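Local coordinates for protein LupI (PDB 6IY4) that probably inhibits metalloendopeptidases, as a periplasmic beta-barrel protein of the Inh family from a Flavobacterium, at residues A41-T46 and G80-S85; Q66-E71 and K86-Q91. All blocks are in the same frame, centred on the assembly; numbering follows the deposited sequence.

In the fold
After the short helix 3-6 the chain lays down strands 8-14 and 22-26, then runs through the loop that holds 41-46. Contact 1 opens there and closes at 80-85 after 33 intervening residues, bringing this loop against the end of strand 77-82. Before it closes, 66-71 has begun contact 2, which is completed by 86-91 after an excursion of 14 residues. The two closures therefore cross rather than nest. Contact 2 joins strands 66-74 and 86-92 across the interior, with 77-82 between them in the sheet; contact 1 adds the loop at its border. Hydrogen bonds Arg45 O to Ser67 OG and Gly80 O to Leu88 N link the two contacts directly.

Contact 1: A41-T46 and G80-S85; sequences AWLGRT and GSVEGS
Val82 packs against Leu43 and the backbone of Trp42, and through this one residue the end of strand 77-82 meets the 41-46 loop. The strand arrives by way of Gly80, which is buried and whose carbonyl O accepts a hydrogen bond from Leu88 N at 2.8 Å. Ser81, next along, is exposed, as suits its small polar side chain. Val82 then points its beta-branched side chain at the loop, and its two methyls divide the work. CG1, anti to the backbone N (chi1 179°), lies against Trp42 O at 3.5 Å, while CG2 lies 4.0 Å from Leu43 CD2. The leucine and valine side chains cross at about a right angle, and their nearest atoms are these methyls. With chi1 near -60°, Leu43 sets its CG opposite its own carbonyl carbon, and the branch comes closer to Val82 than the CB does. The backbones stay well apart, with 7.3 Å between Leu43 CA and Val82 CA. Glu83, exposed as befits a charged residue, starts the turn. Gly84 follows with a positive phi of 79°, readily adopted by glycine, and with Glu83 it forms a bend close to a type II turn that leads through Ser85 into strand 86-92. The contact is small, one apolar pair and one methyl against a carbonyl oxygen, beside the hairpin turn. Leu43 and Val82 both touch Leu68 of strand 66-74, and Leu43 also touches Ser67. Val82 and Trp42 meet on Leu88 of strand 86-92, while the indole extends away from 80-85 onto Phe12 and Val14 of strand 8-14.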
ATOM      1  N   ALA A  41       5.626   6.157   8.997  1.00 34.18           N
ATOM      2  CA  ALA A  41       5.500   7.626   9.084  1.00 31.76           C
ATOM      3  C   ALA A  41       4.064   8.034   8.768  1.00 30.09           C
ATOM      4  O   ALA A  41       3.653   9.161   9.163  1.00 33.47           O
ATOM      5  CB  ALA A  41       6.458   8.280   8.129  1.00 36.54           C
ATOM      6  N   TRP A  42       3.292   7.180   8.090  1.00 28.02           N
ATOM      7  CA  TRP A  42       2.015   7.613   7.458  1.00 26.86           C
ATOM      8  C   TRP A  42       0.809   6.872   8.053  1.00 28.67           C
ATOM      9  O   TRP A  42      -0.318   7.408   8.027  1.00 30.46           O
ATOM     10  CB  TRP A  42       2.099   7.401   5.941  1.00 27.24           C
ATOM     11  CG  TRP A  42       3.160   8.215   5.267  1.00 28.32           C
ATOM     12  CD1 TRP A  42       3.590   9.462   5.619  1.00 31.54           C
ATOM     13  CD2 TRP A  42       3.910   7.861   4.091  1.00 27.87           C
ATOM     14  NE1 TRP A  42       4.543   9.903   4.744  1.00 32.72           N
ATOM     15  CE2 TRP A  42       4.783   8.933   3.812  1.00 31.56           C
ATOM     16  CE3 TRP A  42       3.941   6.750   3.255  1.00 26.15           C
ATOM     17  CZ2 TRP A  42       5.666   8.926   2.735  1.00 29.39           C
ATOM     18  CZ3 TRP A  42       4.826   6.736   2.203  1.00 26.23           C
ATOM     19  CH2 TRP A  42       5.676   7.806   1.942  1.00 25.25           C
ATOM     20  N   LEU A  43       1.003   5.646   8.500  1.00 25.81           N
ATOM     21  CA  LEU A  43      -0.091   4.778   8.978  1.00 24.22           C
ATOM     22  C   LEU A  43       0.122   4.509  10.471  1.00 23.38           C
ATOM     23  O   LEU A  43       1.297   4.321  10.874  1.00 26.12           O
ATOM     24  CB  LEU A  43      -0.073   3.474   8.166  1.00 24.16           C
ATOM     25  CG  LEU A  43      -0.266   3.596   6.657  1.00 26.60           C
ATOM     26  CD1 LEU A  43      -0.111   2.253   5.986  1.00 26.47           C
ATOM     27  CD2 LEU A  43      -1.599   4.229   6.307  1.00 30.08           C
ATOM     28  N   GLY A  44      -0.984   4.391  11.191  1.00 26.82           N
ATOM     29  CA  GLY A  44      -0.995   3.999  12.618  1.00 25.43           C
ATOM     30  C   GLY A  44      -0.491   2.585  12.832  1.00 29.48           C
ATOM     31  O   GLY A  44       0.197   2.314  13.828  1.00 28.73           O
ATOM     32  N   ARG A  45      -0.785   1.705  11.880  1.00 26.92           N
ATOM     33  CA  ARG A  45      -0.467   0.268  11.956  1.00 27.72           C
ATOM     34  C   ARG A  45       0.470  -0.039  10.806  1.00 27.00           C
ATOM     35  O   ARG A  45       0.055   0.198   9.690  1.00 28.82           O
ATOM     36  CB  ARG A  45      -1.777  -0.508  11.891  1.00 30.29           C
ATOM     37  CG  ARG A  45      -1.593  -1.965  12.273  1.00 34.33           C
ATOM     38  CD  ARG A  45      -2.823  -2.797  11.981  1.00 35.48           C
ATOM     39  NE  ARG A  45      -3.961  -2.293  12.737  1.00 38.27           N
ATOM     40  CZ  ARG A  45      -4.117  -2.414  14.062  1.00 40.21           C
ATOM     41  NH1 ARG A  45      -3.194  -3.003  14.818  1.00 37.53           N
ATOM     42  NH2 ARG A  45      -5.224  -1.950  14.625  1.00 38.47           N
ATOM     43  N   THR A  46       1.694  -0.470  11.063  1.00 27.72           N
ATOM     44  CA  THR A  46       2.661  -0.815  10.008  1.00 28.15           C
ATOM     45  C   THR A  46       2.232  -2.125   9.336  1.00 26.59           C
ATOM     46  O   THR A  46       2.026  -3.113  10.009  1.00 26.32           O
ATOM     47  CB  THR A  46       4.059  -0.967  10.598  1.00 33.34           C
ATOM     48  OG1 THR A  46       4.434   0.334  11.067  1.00 37.39           O
ATOM     49  CG2 THR A  46       5.045  -1.458   9.571  1.00 34.84           C
ATOM     50  N   GLY A  80      -5.832   5.395  -0.913  1.00 20.35           N
ATOM     51  CA  GLY A  80      -6.524   5.077   0.332  1.00 22.05           C
ATOM     52  C   GLY A  80      -6.615   6.293   1.217  1.00 22.96           C
ATOM     53  O   GLY A  80      -5.657   7.089   1.290  1.00 22.89           O
ATOM     54  N   SER A  81      -7.771   6.439   1.859  1.00 26.39           N
ATOM     55  CA  SER A  81      -8.101   7.569   2.748  1.00 29.69           C
ATOM     56  C   SER A  81      -7.475   7.279   4.091  1.00 30.38           C
ATOM     57  O   SER A  81      -7.927   6.339   4.747  1.00 37.04           O
ATOM     58  CB  SER A  81      -9.571   7.731   2.908  1.00 37.07           C
ATOM     59  OG  SER A  81     -10.181   8.094   1.674  1.00 46.62           O
ATOM     60  N   VAL A  82      -6.524   8.095   4.489  1.00 29.16           N
ATOM     61  CA  VAL A  82      -5.845   7.923   5.802  1.00 33.69           C
ATOM     62  C   VAL A  82      -6.456   8.889   6.821  1.00 37.19           C
ATOM     63  O   VAL A  82      -6.899   9.933   6.403  1.00 36.28           O
ATOM     64  CB  VAL A  82      -4.339   8.139   5.659  1.00 30.90           C
ATOM     65  CG1 VAL A  82      -3.659   7.985   7.001  1.00 33.88           C
ATOM     66  CG2 VAL A  82      -3.733   7.168   4.663  1.00 30.00           C
ATOM     67  N   GLU A  83      -6.423   8.527   8.111  1.00 44.62           N
ATOM     68  CA  GLU A  83      -6.725   9.423   9.269  1.00 48.18           C
ATOM     69  C   GLU A  83      -5.971  10.747   9.103  1.00 46.52           C
ATOM     70  O   GLU A  83      -4.845  10.738   8.580  1.00 55.35           O
ATOM     71  CB  GLU A  83      -6.290   8.804  10.601  1.00 52.88           C
ATOM     72  CG  GLU A  83      -6.896   7.435  10.879  1.00 54.73           C
ATOM     73  CD  GLU A  83      -6.580   6.859  12.250  1.00 55.29           C
ATOM     74  OE1 GLU A  83      -7.322   7.183  13.210  1.00 58.84           O
ATOM     75  OE2 GLU A  83      -5.592   6.086  12.355  1.00 49.26           O
ATOM     76  N   GLY A  84      -6.574  11.851   9.540  1.00 51.79           N
ATOM     77  CA  GLY A  84      -6.036  13.205   9.324  1.00 47.15           C
ATOM     78  C   GLY A  84      -6.337  13.699   7.922  1.00 46.50           C
ATOM     79  O   GLY A  84      -5.623  14.607   7.476  1.00 47.68           O
ATOM     80  N   SER A  85      -7.355  13.116   7.261  1.00 46.88           N
ATOM     81  CA  SER A  85      -7.851  13.469   5.896  1.00 46.90           C
ATOM     82  C   SER A  85      -6.701  13.545   4.880  1.00 50.80           C
ATOM     83  O   SER A  85      -6.662  14.478   4.050  1.00 44.21           O
ATOM     84  CB  SER A  85      -8.657  14.734   5.916  1.00 55.06           C
ATOM     85  OG  SER A  85     -10.014  14.436   5.639  1.00 60.90           O
TER

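Contact 2: Q66-E71 and K86-Q91; sequences QSLFLE and KTLVMQ
Strands 68-71 and 86-91 pass each other at 65° between their N-to-C directions, 8.6 Å apart at closest approach, with Leu70 facing Leu88; at this spacing they meet through side chains, one of which touches a backbone carbonyl. Leu68 sends CD2 to Leu88 CD2 at 3.7 Å, and the same methyl lies 4.1 Å from Leu88 CB. Leu70 uses its own CD2 twice: it rests 3.8 Å from Leu88 O and 4.0 Å from Met90 SD. Leu70 and Met90 cross at about a right angle; chi1 of 72° places the methionine CG between its backbone N and carbonyl carbon, and extended chi2 (-174°) carries SD to Leu70 CD2. These four residues are buried, and their branched or flexible apolar side chains suit the interior of the antiparallel beta barrel of the Inh family. Strand 77-82 separates the two in the sheet, so the contact runs across the concave inner side of a strongly curved sheet. A classic beta bulge, in which Ser67 and Leu68 both face Leu59, lies at the corner the chain turns at Ser67. Beyond these four residues, Met90 continues to Trp10 and Phe12 of strand 8-14, and Leu70 packs on Leu59 and Tyr78.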
ATOM      1  N   GLN A  66      -6.664  -4.461   9.913  1.00 22.79           N
ATOM      2  CA  GLN A  66      -6.507  -3.583   8.741  1.00 22.81           C
ATOM      3  C   GLN A  66      -5.547  -2.454   9.098  1.00 23.11           C
ATOM      4  O   GLN A  66      -5.788  -1.689  10.041  1.00 23.78           O
ATOM      5  CB  GLN A  66      -7.873  -3.068   8.287  1.00 22.55           C
ATOM      6  CG  GLN A  66      -7.837  -2.106   7.106  1.00 22.86           C
ATOM      7  CD  GLN A  66      -9.227  -1.858   6.570  1.00 21.97           C
ATOM      8  OE1 GLN A  66      -9.592  -0.756   6.154  1.00 23.70           O
ATOM      9  NE2 GLN A  66      -9.997  -2.917   6.558  1.00 22.05           N
ATOM     10  N   SER A  67      -4.494  -2.309   8.298  1.00 21.41           N
ATOM     11  CA  SER A  67      -3.652  -1.097   8.307  1.00 21.98           C
ATOM     12  C   SER A  67      -4.251  -0.041   7.363  1.00 23.04           C
ATOM     13  O   SER A  67      -4.286   1.173   7.714  1.00 24.56           O
ATOM     14  CB  SER A  67      -2.215  -1.423   7.954  1.00 23.37           C
ATOM     15  OG  SER A  67      -1.562  -0.211   7.649  1.00 32.56           O
ATOM     16  N   LEU A  68      -4.752  -0.468   6.194  1.00 20.14           N
ATOM     17  CA  LEU A  68      -5.412   0.481   5.265  1.00 19.89           C
ATOM     18  C   LEU A  68      -6.107  -0.329   4.179  1.00 19.95           C
ATOM     19  O   LEU A  68      -5.570  -1.344   3.724  1.00 20.92           O
ATOM     20  CB  LEU A  68      -4.389   1.421   4.643  1.00 20.58           C
ATOM     21  CG  LEU A  68      -4.959   2.626   3.909  1.00 23.76           C
ATOM     22  CD1 LEU A  68      -5.627   3.571   4.877  1.00 26.59           C
ATOM     23  CD2 LEU A  68      -3.872   3.339   3.110  1.00 24.28           C
ATOM     24  N   PHE A  69      -7.225   0.172   3.713  1.00 18.22           N
ATOM     25  CA  PHE A  69      -7.883  -0.262   2.473  1.00 18.64           C
ATOM     26  C   PHE A  69      -7.650   0.832   1.444  1.00 19.00           C
ATOM     27  O   PHE A  69      -7.958   2.009   1.727  1.00 19.41           O
ATOM     28  CB  PHE A  69      -9.379  -0.501   2.656  1.00 19.28           C
ATOM     29  CG  PHE A  69     -10.048  -0.796   1.336  1.00 19.51           C
ATOM     30  CD1 PHE A  69      -9.843  -2.008   0.693  1.00 22.25           C
ATOM     31  CD2 PHE A  69     -10.831   0.153   0.725  1.00 21.46           C
ATOM     32  CE1 PHE A  69     -10.439  -2.279  -0.517  1.00 20.70           C
ATOM     33  CE2 PHE A  69     -11.421  -0.117  -0.492  1.00 21.77           C
ATOM     34  CZ  PHE A  69     -11.223  -1.319  -1.101  1.00 19.99           C
ATOM     35  N   LEU A  70      -7.175   0.454   0.263  1.00 17.85           N
ATOM     36  CA  LEU A  70      -7.010   1.411  -0.861  1.00 20.02           C
ATOM     37  C   LEU A  70      -7.907   0.984  -2.018  1.00 19.49           C
ATOM     38  O   LEU A  70      -7.949  -0.198  -2.353  1.00 20.93           O
ATOM     39  CB  LEU A  70      -5.563   1.460  -1.344  1.00 21.27           C
ATOM     40  CG  LEU A  70      -4.515   1.770  -0.270  1.00 19.49           C
ATOM     41  CD1 LEU A  70      -3.916   0.535   0.402  1.00 18.93           C
ATOM     42  CD2 LEU A  70      -3.387   2.623  -0.848  1.00 20.63           C
ATOM     43  N   GLU A  71      -8.542   1.956  -2.622  1.00 20.70           N
ATOM     44  CA  GLU A  71      -9.383   1.716  -3.817  1.00 23.86           C
ATOM     45  C   GLU A  71      -8.494   1.660  -5.058  1.00 20.55           C
ATOM     46  O   GLU A  71      -7.615   2.497  -5.220  1.00 20.87           O
ATOM     47  CB  GLU A  71     -10.405   2.844  -3.857  1.00 26.31           C
ATOM     48  CG  GLU A  71     -11.427   2.790  -4.953  1.00 36.68           C
ATOM     49  CD  GLU A  71     -12.497   3.862  -4.745  1.00 42.95           C
ATOM     50  OE1 GLU A  71     -12.245   4.835  -3.973  1.00 37.54           O
ATOM     51  OE2 GLU A  71     -13.597   3.709  -5.336  1.00 56.90           O
ATOM     52  N   LYS A  86      -5.799  12.578   4.936  1.00 45.51           N
ATOM     53  CA  LYS A  86      -4.705  12.451   3.950  1.00 41.08           C
ATOM     54  C   LYS A  86      -5.105  11.341   2.960  1.00 33.72           C
ATOM     55  O   LYS A  86      -6.013  10.549   3.296  1.00 32.94           O
ATOM     56  CB  LYS A  86      -3.409  12.215   4.727  1.00 45.85           C
ATOM     57  CG  LYS A  86      -2.999  13.389   5.611  1.00 53.40           C
ATOM     58  CD  LYS A  86      -2.476  14.568   4.807  1.00 59.95           C
ATOM     59  CE  LYS A  86      -2.821  15.923   5.393  1.00 65.41           C
ATOM     60  NZ  LYS A  86      -2.561  17.004   4.410  1.00 67.91           N
ATOM     61  N   THR A  87      -4.484  11.324   1.776  1.00 29.00           N
ATOM     62  CA  THR A  87      -4.631  10.240   0.765  1.00 24.33           C
ATOM     63  C   THR A  87      -3.252   9.603   0.548  1.00 24.11           C
ATOM     64  O   THR A  87      -2.299  10.327   0.271  1.00 24.41           O
ATOM     65  CB  THR A  87      -5.195  10.707  -0.576  1.00 24.38           C
ATOM     66  OG1 THR A  87      -6.434  11.309  -0.213  1.00 31.37           O
ATOM     67  CG2 THR A  87      -5.413   9.576  -1.553  1.00 25.88           C
ATOM     68  N   LEU A  88      -3.169   8.301   0.733  1.00 21.74           N
ATOM     69  CA  LEU A  88      -1.943   7.537   0.411  1.00 20.69           C
ATOM     70  C   LEU A  88      -2.145   6.989  -0.977  1.00 21.02           C
ATOM     71  O   LEU A  88      -3.190   6.362  -1.251  1.00 21.14           O
ATOM     72  CB  LEU A  88      -1.732   6.395   1.400  1.00 21.08           C
ATOM     73  CG  LEU A  88      -0.470   5.568   1.191  1.00 23.34           C
ATOM     74  CD1 LEU A  88       0.763   6.393   1.432  1.00 27.54           C
ATOM     75  CD2 LEU A  88      -0.470   4.365   2.097  1.00 23.54           C
ATOM     76  N   VAL A  89      -1.195   7.292  -1.828  1.00 21.71           N
ATOM     77  CA  VAL A  89      -1.188   6.860  -3.233  1.00 18.94           C
ATOM     78  C   VAL A  89      -0.160   5.750  -3.360  1.00 19.53           C
ATOM     79  O   VAL A  89       0.936   5.862  -2.768  1.00 19.79           O
ATOM     80  CB  VAL A  89      -0.816   8.051  -4.140  1.00 21.76           C
ATOM     81  CG1 VAL A  89      -0.773   7.634  -5.595  1.00 25.34           C
ATOM     82  CG2 VAL A  89      -1.789   9.210  -3.937  1.00 23.31           C
ATOM     83  N   MET A  90      -0.506   4.705  -4.097  1.00 18.90           N
ATOM     84  CA  MET A  90       0.492   3.681  -4.453  1.00 18.85           C
ATOM     85  C   MET A  90       0.378   3.489  -5.963  1.00 21.20           C
ATOM     86  O   MET A  90      -0.718   3.364  -6.496  1.00 20.29           O
ATOM     87  CB  MET A  90       0.376   2.398  -3.615  1.00 25.92           C
ATOM     88  CG  MET A  90      -0.731   1.591  -3.895  1.00 24.65           C
ATOM     89  SD  MET A  90      -0.816   0.199  -2.677  1.00 25.11           S
ATOM     90  CE  MET A  90       0.235  -1.044  -3.408  1.00 22.95           C
ATOM     91  N   GLN A  91       1.493   3.566  -6.648  1.00 19.99           N
ATOM     92  CA  GLN A  91       1.488   3.497  -8.120  1.00 21.12           C
ATOM     93  C   GLN A  91       2.670   2.656  -8.524  1.00 20.41           C
ATOM     94  O   GLN A  91       3.714   2.849  -7.935  1.00 20.31           O
ATOM     95  CB  GLN A  91       1.751   4.837  -8.774  1.00 25.77           C
ATOM     96  CG  GLN A  91       0.635   5.830  -8.659  1.00 35.18           C
ATOM     97  CD  GLN A  91       1.082   7.011  -9.485  1.00 41.58           C
ATOM     98  OE1 GLN A  91       1.890   7.831  -9.041  1.00 38.45           O
ATOM     99  NE2 GLN A  91       0.620   7.034 -10.731  1.00 46.25           N
TER